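Local structure of MP-4 (Mucuna pruriens, 5DSS) at residues A[120-123]-A[124-127]. The protein is a seed protein of the Kunitz-type protease inhibitor family that contributes to snake venom neutralization indirectly, by stimulating cross-reactive antibodies. Sequence-based numbering, arbitrary orientation.
Sequences GGEM and LRGG
Glu122 and Arg125 reach toward each other over the outer side of an extended surface segment, bridging the two residues between them. Carboxylate oxygen OE2 of Glu122 faces NH2 of Arg125 at 4.0 Å, a long salt bridge with no hydrogen bond in it. The carboxylate comes to the edge of the guanidinium, close to its plane, and the two flat groups are tilted by only 24°. Bends at chi2 and chi3, the latter -77°, turn the Arg125 chain back along the backbone, toward residues that precede it. The same NH2 lies 4.0 Å from the carbonyl O of Met123, which it meets obliquely. Both side chains are exposed, so solvent probably screens the attraction, and the ion pair is best read as a loose surface link.

Met123 and Leu124, the adjoining residues beneath this bridge, are consecutive in the chain, and their side chains leave the backbone in different directions. A chi1 of 68° carries CG of Met123 into the space flanked by the residue's own N and C, and from there the straight chain runs on to Ser97 and Phe99 of strand 97-99. Leu124 instead rests against Lys100.

Backbone hydrogen bonds tie this segment into the fold on two fronts: Leu124 pairs with Leu98, while Arg125 and Gly127 pair with Asp147 and Cys145. The chain thus runs alongside strand 97-99 at Met123 and Leu124, then enters strand 126-130, which pairs antiparallel with strand 142-146, a strand-to-strand connection within the beta-trefoil fold of Kunitz-type inhibitors.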
ATOM      1  N   GLY A 120     -11.400  -3.980 -14.810  1.00 34.19           N
ATOM      2  CA  GLY A 120     -10.876  -5.203 -14.206  1.00 31.71           C
ATOM      3  C   GLY A 120     -12.007  -6.008 -13.595  1.00 29.52           C
ATOM      4  O   GLY A 120     -13.021  -6.224 -14.256  1.00 27.66           O
ATOM      5  N   GLY A 121     -11.847  -6.468 -12.351  1.00 27.76           N
ATOM      6  CA  GLY A 121     -12.958  -7.163 -11.736  1.00 27.30           C
ATOM      7  C   GLY A 121     -12.730  -8.064 -10.560  1.00 27.85           C
ATOM      8  O   GLY A 121     -13.201  -7.759  -9.464  1.00 27.30           O
ATOM      9  N   GLU A 122     -12.047  -9.190 -10.789  1.00 27.92           N
ATOM     10  CA  GLU A 122     -11.809 -10.165  -9.731  1.00 25.42           C
ATOM     11  C   GLU A 122     -10.515  -9.821  -9.026  1.00 24.04           C
ATOM     12  O   GLU A 122      -9.446  -9.874  -9.609  1.00 24.21           O
ATOM     13  CB  GLU A 122     -11.787 -11.595 -10.293  1.00 26.35           C
ATOM     14  CG  GLU A 122     -12.379 -12.636  -9.330  1.00 28.59           C
ATOM     15  CD  GLU A 122     -13.045 -13.828 -10.026  1.00 29.00           C
ATOM     16  OE1 GLU A 122     -13.620 -13.639 -11.131  1.00 28.49           O
ATOM     17  OE2 GLU A 122     -13.004 -14.953  -9.458  1.00 28.65           O
ATOM     18  N   MET A 123     -10.645  -9.434  -7.768  1.00 23.99           N
ATOM     19  CA  MET A 123      -9.526  -9.112  -6.876  1.00 24.73           C
ATOM     20  C   MET A 123      -8.812 -10.375  -6.355  1.00 24.03           C
ATOM     21  O   MET A 123      -9.441 -11.221  -5.717  1.00 24.66           O
ATOM     22  CB  MET A 123     -10.061  -8.299  -5.676  1.00 25.89           C
ATOM     23  CG  MET A 123     -10.971  -9.117  -4.734  1.00 26.29           C
ATOM     24  SD  MET A 123     -11.659  -8.127  -3.385  1.00 30.25           S
ATOM     25  CE  MET A 123     -11.903  -9.384  -2.113  1.00 27.89           C
ATOM     26  N   LEU A 124      -7.507 -10.494  -6.586  1.00 22.92           N
ATOM     27  CA  LEU A 124      -6.759 -11.673  -6.123  1.00 22.51           C
ATOM     28  C   LEU A 124      -6.735 -11.799  -4.605  1.00 23.28           C
ATOM     29  O   LEU A 124      -6.909 -10.817  -3.867  1.00 23.91           O
ATOM     30  CB  LEU A 124      -5.312 -11.691  -6.653  1.00 21.45           C
ATOM     31  CG  LEU A 124      -4.982 -12.445  -7.950  1.00 20.92           C
ATOM     32  CD1 LEU A 124      -3.782 -11.798  -8.639  1.00 19.90           C
ATOM     33  CD2 LEU A 124      -4.743 -13.937  -7.703  1.00 20.02           C
ATOM     34  N   ARG A 125      -6.508 -13.022  -4.153  1.00 22.56           N
ATOM     35  CA  ARG A 125      -6.426 -13.306  -2.743  1.00 22.78           C
ATOM     36  C   ARG A 125      -4.952 -13.125  -2.347  1.00 23.34           C
ATOM     37  O   ARG A 125      -4.056 -13.315  -3.189  1.00 23.32           O
ATOM     38  CB  ARG A 125      -6.935 -14.743  -2.478  1.00 21.22           C
ATOM     39  CG  ARG A 125      -8.453 -14.878  -2.268  1.00 20.48           C
ATOM     40  CD  ARG A 125      -9.171 -15.876  -3.200  1.00 16.97           C
ATOM     41  NE  ARG A 125      -9.351 -15.285  -4.530  1.00 15.73           N
ATOM     42  CZ  ARG A 125     -10.166 -15.733  -5.492  1.00 14.06           C
ATOM     43  NH1 ARG A 125     -10.936 -16.813  -5.326  1.00 12.73           N
ATOM     44  NH2 ARG A 125     -10.202 -15.083  -6.645  1.00 12.48           N
ATOM     45  N   GLY A 126      -4.701 -12.746  -1.094  1.00 22.41           N
ATOM     46  CA  GLY A 126      -3.359 -12.680  -0.569  1.00 20.87           C
ATOM     47  C   GLY A 126      -3.081 -11.736   0.597  1.00 20.03           C
ATOM     48  O   GLY A 126      -3.863 -10.836   0.888  1.00 18.32           O
ATOM     49  N   GLY A 127      -1.927 -11.978   1.232  1.00 17.63           N
ATOM     50  CA  GLY A 127      -1.460 -11.193   2.354  1.00 14.97           C
ATOM     51  C   GLY A 127      -0.220 -10.437   1.949  1.00 13.64           C
ATOM     52  O   GLY A 127       0.603 -10.918   1.159  1.00 12.23           O
TER